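Local coordinates for protein 2-hydroxyhepta-2,4-diene-1,7-dioate isomerase (Mycobacterium marinum, PDB 3QDF) that binds zinc and probably acts as an isomerase or hydrolase of the fumarylacetoacetate hydrolase family, perhaps in homoprotocatechuate degradation, at residues M31-I36 against W51-V56; P108-A113 against H171-P176; H119-L124 against S154-Q159; A188-R193 against I251-I256; Q202-S207 against G235-V240. All coordinates share one frame; numbering follows the deposited sequence. Where two conformers were deposited one is given.

Interaction 1. Residues M31-I36 against W51-V56; sequences MTAREI and WPLADV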
# COMPACT_ATOMS: atom_id res chain seq x y z
N MET A 31 -3.85 -18.59 9.41
CA MET A 31 -4.07 -17.36 10.15
C MET A 31 -5.55 -17.23 10.50
O MET A 31 -6.42 -17.78 9.80
CB MET A 31 -3.59 -16.15 9.34
CG MET A 31 -2.08 -15.89 9.35
SD MET A 31 -1.71 -14.43 8.34
CE MET A 31 -0.02 -14.11 8.77
N THR A 32 -5.84 -16.56 11.60
CA THR A 32 -7.23 -16.36 12.05
C THR A 32 -7.63 -14.92 11.76
O THR A 32 -6.91 -13.99 12.14
CB THR A 32 -7.37 -16.63 13.55
OG1 THR A 32 -6.88 -17.94 13.85
CG2 THR A 32 -8.84 -16.54 13.98
N ALA A 33 -8.75 -14.74 11.06
CA ALA A 33 -9.36 -13.43 10.87
C ALA A 33 -10.37 -13.16 11.99
O ALA A 33 -11.48 -13.68 11.95
CB ALA A 33 -10.05 -13.36 9.50
N ARG A 34 -9.98 -12.35 12.98
CA ARG A 34 -10.82 -12.03 14.13
C ARG A 34 -11.64 -10.77 13.83
O ARG A 34 -11.10 -9.65 13.80
CB ARG A 34 -9.94 -11.83 15.36
CG ARG A 34 -10.68 -11.52 16.65
CD ARG A 34 -9.77 -11.75 17.87
NE ARG A 34 -9.04 -13.02 17.79
CZ ARG A 34 -9.49 -14.19 18.24
NH1 ARG A 34 -10.68 -14.28 18.83
NH2 ARG A 34 -8.75 -15.28 18.10
N GLU A 35 -12.94 -10.95 13.60
CA GLU A 35 -13.82 -9.87 13.16
C GLU A 35 -13.89 -8.70 14.15
O GLU A 35 -14.12 -8.88 15.35
CB GLU A 35 -15.23 -10.42 12.89
CG GLU A 35 -16.12 -9.49 12.06
CD GLU A 35 -17.56 -9.99 11.91
OE1 GLU A 35 -18.11 -10.63 12.84
OE2 GLU A 35 -18.14 -9.72 10.84
N ILE A 36 -13.68 -7.51 13.63
CA ILE A 36 -13.76 -6.28 14.40
C ILE A 36 -15.19 -5.74 14.32
O ILE A 36 -15.81 -5.75 13.24
CB ILE A 36 -12.69 -5.24 13.91
CG1 ILE A 36 -11.31 -5.64 14.48
CG2 ILE A 36 -13.03 -3.81 14.33
CD1 ILE A 36 -10.17 -5.03 13.77
N TRP A 51 -12.67 -16.55 11.61
CA TRP A 51 -12.56 -17.60 10.59
C TRP A 51 -11.10 -17.83 10.28
O TRP A 51 -10.31 -16.88 10.38
CB TRP A 51 -13.23 -17.16 9.27
CG TRP A 51 -14.68 -16.93 9.38
CD1 TRP A 51 -15.67 -17.85 9.22
CD2 TRP A 51 -15.33 -15.69 9.69
NE1 TRP A 51 -16.90 -17.27 9.41
CE2 TRP A 51 -16.72 -15.94 9.70
CE3 TRP A 51 -14.87 -14.39 9.97
CZ2 TRP A 51 -17.66 -14.93 9.97
CZ3 TRP A 51 -15.80 -13.40 10.24
CH2 TRP A 51 -17.17 -13.67 10.24
N PRO A 52 -10.74 -19.07 9.89
CA PRO A 52 -9.42 -19.21 9.28
C PRO A 52 -9.38 -18.29 8.06
O PRO A 52 -10.39 -18.12 7.37
CB PRO A 52 -9.37 -20.68 8.85
CG PRO A 52 -10.32 -21.37 9.80
CD PRO A 52 -11.43 -20.37 10.00
N LEU A 53 -8.23 -17.66 7.83
CA LEU A 53 -8.12 -16.71 6.73
C LEU A 53 -8.41 -17.37 5.37
O LEU A 53 -8.98 -16.73 4.50
CB LEU A 53 -6.75 -16.02 6.74
CG LEU A 53 -6.54 -14.90 5.72
CD1 LEU A 53 -7.44 -13.69 6.02
CD2 LEU A 53 -5.08 -14.49 5.69
N ALA A 54 -8.02 -18.64 5.22
CA ALA A 54 -8.27 -19.41 4.00
C ALA A 54 -9.75 -19.46 3.63
O ALA A 54 -10.10 -19.67 2.47
CB ALA A 54 -7.71 -20.84 4.15
N ASP A 55 -10.62 -19.27 4.63
CA ASP A 55 -12.06 -19.37 4.46
C ASP A 55 -12.72 -18.07 4.03
O ASP A 55 -13.92 -18.06 3.74
CB ASP A 55 -12.72 -19.80 5.77
CG ASP A 55 -12.50 -21.27 6.09
OD1 ASP A 55 -11.66 -21.93 5.47
OD2 ASP A 55 -13.20 -21.75 7.02
N VAL A 56 -11.97 -16.97 4.03
CA VAL A 56 -12.55 -15.67 3.70
C VAL A 56 -11.77 -14.97 2.58
O VAL A 56 -10.66 -15.37 2.27
CB VAL A 56 -12.66 -14.75 4.97
CG1 VAL A 56 -13.61 -15.36 6.01
CG2 VAL A 56 -11.28 -14.49 5.58

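Interaction 2. Residues P108-A113 against H171-P176; sequences PIRLPA and HDTFCP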
# COMPACT_ATOMS: atom_id res chain seq x y z
N PRO A 108 -6.29 -8.57 -10.13
CA PRO A 108 -5.45 -8.23 -11.29
C PRO A 108 -5.22 -6.72 -11.50
O PRO A 108 -6.13 -5.91 -11.31
CB PRO A 108 -6.22 -8.84 -12.49
CG PRO A 108 -7.08 -9.93 -11.89
CD PRO A 108 -7.46 -9.39 -10.50
N ILE A 109 -3.99 -6.36 -11.87
CA ILE A 109 -3.68 -5.04 -12.40
C ILE A 109 -4.02 -5.18 -13.87
O ILE A 109 -3.57 -6.12 -14.51
CB ILE A 109 -2.17 -4.73 -12.25
CG1 ILE A 109 -1.78 -4.72 -10.77
CG2 ILE A 109 -1.76 -3.43 -12.99
CD1 ILE A 109 -0.28 -4.95 -10.51
N ARG A 110 -4.86 -4.27 -14.38
CA ARG A 110 -5.29 -4.34 -15.79
C ARG A 110 -4.63 -3.19 -16.54
O ARG A 110 -4.87 -2.02 -16.24
CB ARG A 110 -6.82 -4.29 -15.91
CG ARG A 110 -7.53 -5.30 -15.01
CD ARG A 110 -9.04 -5.34 -15.18
NE ARG A 110 -9.56 -6.37 -14.27
CZ ARG A 110 -9.74 -7.66 -14.59
NH1 ARG A 110 -9.45 -8.11 -15.81
NH2 ARG A 110 -10.19 -8.50 -13.67
N LEU A 111 -3.74 -3.55 -17.46
CA LEU A 111 -3.00 -2.61 -18.29
C LEU A 111 -3.89 -2.15 -19.43
O LEU A 111 -4.50 -2.99 -20.11
CB LEU A 111 -1.74 -3.29 -18.86
CG LEU A 111 -0.94 -4.13 -17.86
CD1 LEU A 111 0.30 -4.73 -18.50
CD2 LEU A 111 -0.53 -3.27 -16.66
N PRO A 112 -3.98 -0.82 -19.66
CA PRO A 112 -4.68 -0.34 -20.84
C PRO A 112 -4.04 -0.94 -22.09
O PRO A 112 -2.80 -1.09 -22.14
CB PRO A 112 -4.45 1.17 -20.80
CG PRO A 112 -4.31 1.47 -19.38
CD PRO A 112 -3.51 0.30 -18.82
N ALA A 113 -4.87 -1.32 -23.06
CA ALA A 113 -4.34 -1.90 -24.30
C ALA A 113 -3.22 -1.01 -24.85
O ALA A 113 -2.19 -1.53 -25.25
CB ALA A 113 -5.45 -2.12 -25.35
N HIS A 171 -4.85 5.12 -13.36
CA HIS A 171 -5.76 4.15 -13.97
C HIS A 171 -6.38 3.24 -12.92
O HIS A 171 -5.76 2.98 -11.89
CB HIS A 171 -5.03 3.32 -15.02
CG HIS A 171 -4.62 4.11 -16.23
ND1 HIS A 171 -5.43 4.23 -17.34
CD2 HIS A 171 -3.51 4.84 -16.49
CE1 HIS A 171 -4.83 5.00 -18.23
NE2 HIS A 171 -3.67 5.38 -17.75
N ASP A 172 -7.61 2.77 -13.16
CA ASP A 172 -8.19 1.77 -12.26
C ASP A 172 -7.20 0.61 -12.12
O ASP A 172 -6.58 0.20 -13.11
CB ASP A 172 -9.56 1.28 -12.75
CG ASP A 172 -10.65 2.35 -12.61
OD1 ASP A 172 -10.38 3.51 -12.18
OD2 ASP A 172 -11.80 2.02 -12.94
N THR A 173 -7.05 0.11 -10.89
CA THR A 173 -6.16 -1.05 -10.56
C THR A 173 -4.68 -0.70 -10.39
O THR A 173 -3.87 -1.56 -10.05
CB THR A 173 -6.34 -2.29 -11.53
OG1 THR A 173 -5.64 -2.04 -12.76
CG2 THR A 173 -7.83 -2.58 -11.82
N PHE A 174 -4.31 0.57 -10.57
CA PHE A 174 -2.92 0.96 -10.52
C PHE A 174 -2.46 1.27 -9.12
O PHE A 174 -1.35 1.78 -8.93
CB PHE A 174 -2.66 2.17 -11.45
CG PHE A 174 -2.36 1.80 -12.89
CD1 PHE A 174 -2.85 0.63 -13.45
CD2 PHE A 174 -1.58 2.66 -13.68
CE1 PHE A 174 -2.57 0.30 -14.79
CE2 PHE A 174 -1.29 2.34 -15.03
CZ PHE A 174 -1.79 1.17 -15.58
N CYS A 175 -3.29 0.98 -8.12
CA CYS A 175 -2.83 1.13 -6.73
C CYS A 175 -3.16 -0.12 -5.86
O CYS A 175 -3.93 -0.04 -4.92
CB CYS A 175 -3.36 2.43 -6.11
SG CYS A 175 -2.45 2.87 -4.60
N PRO A 176 -2.56 -1.28 -6.20
CA PRO A 176 -2.68 -2.39 -5.26
C PRO A 176 -2.21 -1.97 -3.86
O PRO A 176 -1.22 -1.22 -3.74
CB PRO A 176 -1.71 -3.44 -5.82
CG PRO A 176 -1.65 -3.14 -7.30
CD PRO A 176 -1.77 -1.62 -7.39
O HOH W 1 -6.64 -0.05 -15.65

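Interaction 3. Residues H119-L124 against S154-Q159; sequences HFEGEL and SARDQQ. With ZN (zinc ion), chain B; EDO (1,2-ethanediol), chain D.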
# COMPACT_ATOMS: atom_id res chain seq x y z
N HIS A 119 5.06 0.19 -15.49
CA HIS A 119 5.97 -0.24 -14.43
C HIS A 119 5.25 -0.53 -13.12
O HIS A 119 4.28 0.17 -12.77
CB HIS A 119 7.03 0.83 -14.15
CG HIS A 119 8.12 0.88 -15.19
ND1 HIS A 119 9.32 1.51 -14.96
CD2 HIS A 119 8.18 0.37 -16.44
CE1 HIS A 119 10.09 1.39 -16.04
NE2 HIS A 119 9.42 0.71 -16.95
N PHE A 120 5.75 -1.53 -12.40
CA PHE A 120 5.45 -1.70 -10.98
C PHE A 120 6.34 -0.73 -10.20
O PHE A 120 7.37 -0.26 -10.71
CB PHE A 120 5.75 -3.14 -10.54
CG PHE A 120 7.21 -3.52 -10.67
CD1 PHE A 120 8.12 -3.14 -9.69
CD2 PHE A 120 7.68 -4.18 -11.81
CE1 PHE A 120 9.47 -3.46 -9.82
CE2 PHE A 120 9.03 -4.49 -11.94
CZ PHE A 120 9.92 -4.13 -10.95
N GLU A 121 5.94 -0.40 -8.98
CA GLU A 121 6.82 0.30 -8.05
C GLU A 121 6.42 -0.15 -6.66
O GLU A 121 5.38 0.26 -6.16
CB GLU A 121 6.65 1.83 -8.13
CG GLU A 121 7.08 2.50 -9.45
CD GLU A 121 7.08 4.03 -9.36
OE1 GLU A 121 7.66 4.72 -10.24
OE2 GLU A 121 6.52 4.55 -8.38
N GLY A 122 7.26 -0.97 -6.03
CA GLY A 122 7.02 -1.43 -4.65
C GLY A 122 7.32 -0.32 -3.68
O GLY A 122 8.38 0.30 -3.77
N GLU A 123 6.39 -0.07 -2.74
CA GLU A 123 6.53 1.03 -1.79
C GLU A 123 5.97 0.72 -0.42
O GLU A 123 4.89 0.09 -0.29
CB GLU A 123 5.84 2.30 -2.33
CG GLU A 123 6.16 2.58 -3.78
CD GLU A 123 5.93 4.01 -4.23
OE1 GLU A 123 5.48 4.89 -3.44
OE2 GLU A 123 6.21 4.24 -5.43
N LEU A 124 6.67 1.20 0.60
CA LEU A 124 6.11 1.24 1.95
C LEU A 124 4.94 2.23 1.97
O LEU A 124 5.05 3.35 1.49
CB LEU A 124 7.18 1.66 2.95
CG LEU A 124 6.69 1.92 4.38
CD1 LEU A 124 6.41 0.58 5.09
CD2 LEU A 124 7.71 2.80 5.16
N SER A 154 2.53 2.52 -12.83
CA SER A 154 2.81 3.75 -13.57
C SER A 154 3.02 3.48 -15.07
O SER A 154 3.93 2.73 -15.46
CB SER A 154 4.08 4.42 -13.02
OG SER A 154 4.05 4.49 -11.59
N ALA A 155 2.17 4.11 -15.89
CA ALA A 155 2.34 4.12 -17.34
C ALA A 155 3.41 5.16 -17.73
O ALA A 155 3.12 6.37 -17.79
CB ALA A 155 1.02 4.42 -18.02
N ARG A 156 4.63 4.69 -17.98
CA ARG A 156 5.78 5.58 -18.26
C ARG A 156 5.65 6.45 -19.52
O ARG A 156 6.10 7.60 -19.53
CB ARG A 156 7.09 4.79 -18.33
CG ARG A 156 7.51 4.04 -17.05
CD ARG A 156 7.62 4.94 -15.82
NE ARG A 156 8.26 4.25 -14.69
CZ ARG A 156 8.12 4.58 -13.40
NH1 ARG A 156 7.35 5.60 -13.03
NH2 ARG A 156 8.76 3.87 -12.48
N ASP A 157 5.07 5.89 -20.58
CA ASP A 157 4.84 6.67 -21.83
C ASP A 157 3.95 7.90 -21.56
O ASP A 157 4.22 9.01 -22.04
CB ASP A 157 4.25 5.78 -22.94
CG ASP A 157 2.97 5.02 -22.51
OD1 ASP A 157 2.69 4.87 -21.29
OD2 ASP A 157 2.23 4.55 -23.41
N GLN A 158 2.91 7.69 -20.75
CA GLN A 158 1.96 8.72 -20.38
C GLN A 158 2.54 9.76 -19.44
O GLN A 158 2.15 10.93 -19.51
CB GLN A 158 0.71 8.08 -19.78
CG GLN A 158 0.03 7.15 -20.78
CD GLN A 158 -1.22 6.49 -20.23
OE1 GLN A 158 -1.61 6.74 -19.08
NE2 GLN A 158 -1.85 5.66 -21.05
N GLN A 159 3.47 9.35 -18.58
CA GLN A 159 4.21 10.27 -17.71
C GLN A 159 5.00 11.28 -18.53
O GLN A 159 4.93 12.48 -18.31
CB GLN A 159 5.19 9.52 -16.82
CG GLN A 159 4.72 9.37 -15.41
CD GLN A 159 5.77 8.75 -14.52
OE1 GLN A 159 5.92 7.53 -14.47
NE2 GLN A 159 6.48 9.59 -13.79
ZN ZN B . 5.90 5.84 -6.61
C1 EDO D . 7.07 7.94 -8.25
O1 EDO D . 7.49 7.15 -7.12
C2 EDO D . 8.14 8.11 -9.33
O2 EDO D . 7.56 7.98 -10.64
O HOH W 2 5.16 7.04 -4.83

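Interaction 4. Residues A188-R193 against I251-I256; sequences ADLELR and ITIEGI. With ZN (zinc ion), chain C.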
# COMPACT_ATOMS: atom_id res chain seq x y z
N ALA A 188 11.65 2.54 10.08
CA ALA A 188 12.94 3.21 9.80
C ALA A 188 13.93 2.39 8.98
O ALA A 188 14.72 2.96 8.23
CB ALA A 188 13.61 3.69 11.13
N ASP A 189 13.91 1.07 9.16
CA ASP A 189 14.91 0.23 8.51
C ASP A 189 14.37 -1.16 8.17
O ASP A 189 14.79 -2.15 8.76
CB ASP A 189 16.16 0.09 9.38
CG ASP A 189 17.30 -0.58 8.64
OD1 ASP A 189 17.30 -0.55 7.40
OD2 ASP A 189 18.19 -1.15 9.30
N LEU A 190 13.46 -1.22 7.22
CA LEU A 190 12.85 -2.48 6.85
C LEU A 190 13.25 -2.82 5.44
O LEU A 190 13.30 -1.93 4.59
CB LEU A 190 11.33 -2.36 6.91
CG LEU A 190 10.65 -2.01 8.22
CD1 LEU A 190 9.12 -1.89 7.97
CD2 LEU A 190 10.98 -3.05 9.31
N GLU A 191 13.49 -4.10 5.18
CA GLU A 191 13.77 -4.52 3.81
C GLU A 191 12.52 -4.45 2.94
O GLU A 191 11.43 -4.80 3.39
CB GLU A 191 14.32 -5.94 3.75
CG GLU A 191 14.68 -6.30 2.32
CD GLU A 191 15.16 -7.71 2.16
OE1 GLU A 191 16.35 -7.94 2.42
OE2 GLU A 191 14.35 -8.58 1.74
N LEU A 192 12.69 -4.04 1.69
CA LEU A 192 11.64 -4.14 0.68
C LEU A 192 12.16 -4.91 -0.54
O LEU A 192 13.22 -4.60 -1.09
CB LEU A 192 11.14 -2.74 0.28
CG LEU A 192 10.08 -2.56 -0.80
CD1 LEU A 192 9.55 -1.11 -0.75
CD2 LEU A 192 10.59 -2.90 -2.21
N ARG A 193 11.40 -5.90 -0.98
CA ARG A 193 11.81 -6.75 -2.08
C ARG A 193 10.64 -6.91 -3.02
O ARG A 193 9.55 -7.29 -2.60
CB ARG A 193 12.26 -8.11 -1.53
CG ARG A 193 12.95 -9.05 -2.54
CD ARG A 193 13.41 -10.33 -1.80
NE ARG A 193 12.32 -11.29 -1.60
CZ ARG A 193 11.77 -11.61 -0.43
NH1 ARG A 193 12.18 -11.06 0.71
NH2 ARG A 193 10.79 -12.50 -0.40
N ILE A 251 5.43 -7.84 -3.82
CA ILE A 251 6.26 -6.92 -3.05
C ILE A 251 6.20 -7.40 -1.60
O ILE A 251 5.10 -7.57 -1.03
CB ILE A 251 5.71 -5.47 -3.15
CG1 ILE A 251 5.59 -5.03 -4.62
CG2 ILE A 251 6.56 -4.48 -2.36
CD1 ILE A 251 4.36 -4.07 -4.88
N THR A 252 7.38 -7.63 -1.02
CA THR A 252 7.48 -8.04 0.37
C THR A 252 8.18 -6.96 1.17
O THR A 252 9.25 -6.47 0.77
CB THR A 252 8.27 -9.38 0.50
OG1 THR A 252 7.57 -10.41 -0.20
CG2 THR A 252 8.44 -9.82 1.99
N ILE A 253 7.57 -6.56 2.28
CA ILE A 253 8.24 -5.70 3.22
C ILE A 253 8.38 -6.42 4.56
O ILE A 253 7.43 -6.96 5.09
CB ILE A 253 7.53 -4.34 3.38
CG1 ILE A 253 7.46 -3.64 2.02
CG2 ILE A 253 8.31 -3.45 4.43
CD1 ILE A 253 6.72 -2.27 2.05
N GLU A 254 9.62 -6.44 5.05
CA GLU A 254 9.95 -7.00 6.36
C GLU A 254 9.05 -6.44 7.48
O GLU A 254 8.81 -5.24 7.55
CB GLU A 254 11.42 -6.70 6.65
CG GLU A 254 11.94 -7.16 8.03
CD GLU A 254 13.39 -6.71 8.24
OE1 GLU A 254 13.88 -5.90 7.43
OE2 GLU A 254 14.03 -7.16 9.21
N GLY A 255 8.53 -7.32 8.32
CA GLY A 255 7.64 -6.94 9.40
C GLY A 255 6.21 -6.72 8.97
O GLY A 255 5.35 -6.43 9.80
N ILE A 256 5.93 -6.84 7.67
CA ILE A 256 4.57 -6.60 7.16
C ILE A 256 4.03 -7.85 6.48
O ILE A 256 3.09 -8.47 6.98
CB ILE A 256 4.52 -5.39 6.17
CG1 ILE A 256 5.14 -4.14 6.83
CG2 ILE A 256 3.07 -5.15 5.69
CD1 ILE A 256 4.97 -2.84 6.07
ZN ZN C . 16.82 -9.59 1.13
O HOH W 3 8.44 -10.41 -2.86

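Interaction 5. Residues Q202-S207 against G235-V240; sequences QHARTS and GTPAGV. With ZN (zinc ion), chain C.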
# COMPACT_ATOMS: atom_id res chain seq x y z
N GLN A 202 13.56 -5.35 -7.27
CA GLN A 202 13.91 -4.34 -6.29
C GLN A 202 14.34 -5.06 -5.04
O GLN A 202 13.75 -6.08 -4.65
CB GLN A 202 12.71 -3.44 -5.96
CG GLN A 202 12.13 -2.75 -7.17
CD GLN A 202 11.06 -1.74 -6.80
OE1 GLN A 202 9.94 -2.11 -6.43
NE2 GLN A 202 11.39 -0.46 -6.93
N HIS A 203 15.36 -4.52 -4.39
CA HIS A 203 15.89 -5.14 -3.18
C HIS A 203 16.63 -4.07 -2.41
O HIS A 203 17.78 -3.78 -2.71
CB HIS A 203 16.82 -6.30 -3.56
CG HIS A 203 17.04 -7.30 -2.47
ND1 HIS A 203 18.03 -8.25 -2.54
CD2 HIS A 203 16.42 -7.48 -1.28
CE1 HIS A 203 18.01 -8.99 -1.45
NE2 HIS A 203 17.04 -8.55 -0.66
N ALA A 204 15.94 -3.46 -1.44
CA ALA A 204 16.52 -2.33 -0.70
C ALA A 204 15.87 -2.17 0.67
O ALA A 204 14.91 -2.85 0.98
CB ALA A 204 16.40 -1.03 -1.52
N ARG A 205 16.42 -1.29 1.49
CA ARG A 205 15.88 -1.06 2.83
C ARG A 205 15.30 0.35 2.92
O ARG A 205 15.83 1.28 2.29
CB ARG A 205 16.95 -1.28 3.91
CG ARG A 205 17.68 -2.62 3.81
CD ARG A 205 18.54 -2.87 5.05
NE ARG A 205 17.69 -3.11 6.22
CZ ARG A 205 17.13 -4.28 6.52
NH1 ARG A 205 16.35 -4.39 7.60
NH2 ARG A 205 17.33 -5.35 5.76
N THR A 206 14.23 0.51 3.69
CA THR A 206 13.61 1.81 3.88
C THR A 206 14.55 2.82 4.56
O THR A 206 14.28 4.02 4.54
CB THR A 206 12.29 1.70 4.69
OG1 THR A 206 12.58 1.16 5.99
CG2 THR A 206 11.29 0.79 3.96
N SER A 207 15.67 2.35 5.13
CA SER A 207 16.67 3.25 5.70
C SER A 207 17.38 4.08 4.62
O SER A 207 18.11 5.02 4.93
CB SER A 207 17.70 2.49 6.55
OG SER A 207 18.26 1.40 5.84
N GLY A 235 7.43 6.22 -1.88
CA GLY A 235 8.43 6.23 -2.95
C GLY A 235 8.96 4.82 -3.15
O GLY A 235 8.76 3.95 -2.30
N THR A 236 9.62 4.59 -4.28
CA THR A 236 10.10 3.28 -4.63
C THR A 236 11.64 3.30 -4.79
O THR A 236 12.21 4.31 -5.28
CB THR A 236 9.41 2.77 -5.94
OG1 THR A 236 9.53 1.34 -6.05
CG2 THR A 236 10.02 3.43 -7.20
N PRO A 237 12.31 2.20 -4.38
CA PRO A 237 13.76 2.06 -4.63
C PRO A 237 14.13 1.79 -6.09
O PRO A 237 13.25 1.68 -6.95
CB PRO A 237 14.17 0.85 -3.77
CG PRO A 237 12.89 0.13 -3.47
CD PRO A 237 11.80 1.13 -3.49
N ALA A 238 15.44 1.68 -6.33
CA ALA A 238 15.95 1.30 -7.65
C ALA A 238 15.35 -0.05 -8.10
O ALA A 238 14.92 -0.88 -7.27
CB ALA A 238 17.50 1.24 -7.61
N GLY A 239 15.31 -0.25 -9.41
CA GLY A 239 14.94 -1.54 -9.99
C GLY A 239 13.53 -1.60 -10.55
O GLY A 239 13.04 -2.71 -10.85
N VAL A 240 12.89 -0.44 -10.70
CA VAL A 240 11.57 -0.38 -11.35
C VAL A 240 11.65 -1.03 -12.72
O VAL A 240 12.69 -0.96 -13.36
CB VAL A 240 10.99 1.08 -11.47
CG1 VAL A 240 10.61 1.59 -10.11
CG2 VAL A 240 12.00 2.05 -12.17
ZN ZN C . 16.82 -9.59 1.13
O HOH W 4 16.28 -2.10 -5.36

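Interaction 1. Residues M31-I36 against W51-V56
Trp51 lays the outer carbons of its indole against the side chain of Glu35, with CZ3 of Trp51 4.0 Å from CB of Glu35. Carboxylate and ring planes stand 80° apart, and the glutamate, extended with CG anti to the backbone N (chi1 -163°), runs past the benzene part of the indole, its carboxylate end passing CH2 of Trp51 with CD of Glu35 4.1 Å away. OE1 of Glu35 is held by Thr47 and Arg49. On the same face as Trp51, the CB of Ala33 is 4.3 Å from CG2 of Val56. The backbones pair at the open end of the antiparallel hairpin 32-38/45-52, away from the connecting turn: Ala33 N donates to Trp51 O at 2.7 Å, and Trp51 N returns a bond to Ala33 O at 3.1 Å. Beyond the strand end, Leu53 N still reaches Met31 O at 2.7 Å, where the chain enters a 3-10 turn. Chemically, backbone bonds supply the polar grip, and the indole packs beside a carboxylate whose charge is answered by Arg49.

Interaction 2. Residues P108-A113 against H171-P176
Ile109 and Pro176 form the apolar centre, their side chains crossing at about a right angle with CG1 of Ile109 3.8 Å from CG of Pro176. CG2 of Ile109 also lies 4.2 Å from CE1 of Phe174. Farther out, CD of Pro112 approaches CZ of Phe174 at 3.8 Å, while the prolyl CG sits over one face of the His171 imidazole, 3.9 Å from the ring centroid and 25° off its normal: a CH-pi contact. NE2 of that histidine is held by Gln158. The carbonyl O of Arg110 comes to the edge of the Phe174 ring, near its plane. At the polar edge, Arg110 N points almost straight at OG1 of Thr173 (2.9 Å, 173° at the hydrogen). This hydroxyl lies between the backbone N and carbonyl carbon of its own residue (chi1 79°). One water gives hydrogens to both Arg110 O and Asp172 O. Thus a side-chain hydroxyl and a water take the place of strand pairing between the edge strand 109-111 and the type II turn His171-Phe174: the hydroxyl satisfies an edge-strand amide and the water links two carbonyls.

Interaction 3. Residues H119-L124 against S154-Q159
Arg156 packs tightly on His119: its CG stands 3.6 Å from the centroid of the imidazole and only 3° off the ring normal, a CH-pi contact over the centre of the face. The arginine bends at chi2 (-56°), which carries its chain across the ring at about a right angle and sends the guanidinium on to Glu121. There both terminal nitrogens grip one oxygen in a salt bridge: NH2 of Arg156 meets the anti lone pair of Glu121 OE1 at 2.6 Å, and NH1 comes from above the carboxylate plane. Gln159 OE1 accepts a further bond from NH1 of Arg156 at 2.8 Å, helping to fix the guanidinium's rotation. His119 and Ser154 close an antiparallel hydrogen-bonded pair. The ligand side is looser: 1,2-ethanediol, probably from the crystallisation liquor, has its O1 on the zinc, while its O2 makes only weak bonds to Arg156 NH1 and Glu121 OE1, besides one to Lys169. Glu121 OE2 (2.3 Å) and Glu123 OE2 (2.0 Å) bind that zinc with Asp152 and a water. Two glutamates and an aspartate on neighbouring strands make the acidic metal site characteristic of the fumarylacetoacetate hydrolase fold, with Arg156 a second-shell partner of Glu121.

Interaction 4. Residues A188-R193 against I251-I256
Leu192 and Ile253 meet as neighbouring bumps on one face of the antiparallel pair, crossing obliquely with CG of Leu192 4.0 Å from CG1 of Ile253. CG of Leu192 also comes to 4.3 Å from CG2 of Ile251, so the leucine lies against both isoleucines. Leu190 fills the hollow where the second strand turns away: its CD1 approaches CG2 of Ile253 at 4.0 Å and touches the carbonyl O of Glu254 at 3.4 Å. On the reverse face Arg193 and Thr252 lie side by side. The arginine bends at chi3 (80°) and brings one face of its guanidinium above CB of Thr252; its NE is paired with Glu195, and it makes only a weak, long salt bridge to Glu191.

The axes of the short strands 191-193 and 251-253 approach to 4.7 Å at 171°, antiparallel. Arg193 and Thr252 exchange backbone bonds, and Glu254 N donates to Glu191 O. The Glu254 side chain adds the next bond: extended, with CG anti to its backbone nitrogen (chi1 177°), it reaches across to offer the anti lone pair of OE1 to Glu191 N at 2.9 Å. Glu191 itself sends OE1 outward to a zinc, at 2.1 Å.

Within the five-stranded sheet, strand 191-196 runs between 248-253 and 199-205. Ile251 and Ile253 lean on Ile149 of strand 144-155, Ile253 also touches Leu124, and Arg205 of the edge strand holds both Asp189 and Glu254.

Interaction 5. Residues Q202-S207 against G235-V240
A single amide nitrogen does most of the joining: NE2 of Gln202 donates to OG1 of Thr236 at 2.7 Å and, weakly, to Pro237 O at 2.8 Å. The contact ties edge strand 199-205 to the loop after strand 231-233 in the fumarylacetoacetate hydrolase fold, beside the acidic zinc site. Gln202, extended beyond CG, crosses Thr236 at about a right angle. The bond to the hydroxyl is straight, 169° at the hydrogen, and OG1 of Thr236 lies within 5° of the amide plane. With OE1 taken by Thr194 and Gly122 N, both ends of the amide are engaged, which fixes its flip. Thr236 OG1 is tied in turn to Gly122 O, between the zinc ligands Glu121 and Glu123. Farther along, CB of Ala204 packs on CB of Pro237 at 3.7 Å, while the His203 side chain starts away from the loop and its NE2 binds the other zinc. One water bridges the backbones, accepting from His203 N at 2.8 Å and donating to Ala238 O at 2.6 Å.

From the N terminus, interaction 1 closes a short hairpin loop in the N-terminal part of the chain and is complete before the rest begin; its centre lies about 24 Å or more from the centres of the others. Interaction 2 then closes a loop of 57 residues, within which interaction 3 lies; the two meet where His171 NE2 approaches Gln158 OE1. Interaction 4 spans an equally long later loop that encloses interaction 5, and these share the second zinc through Glu191 and His203. Between the two nested pairs, Gly122 and Leu124 pack on residues of interaction 4, and Gly122 and Glu123 bond to the 235-240 loop, joining the first zinc site to the five-stranded sheet.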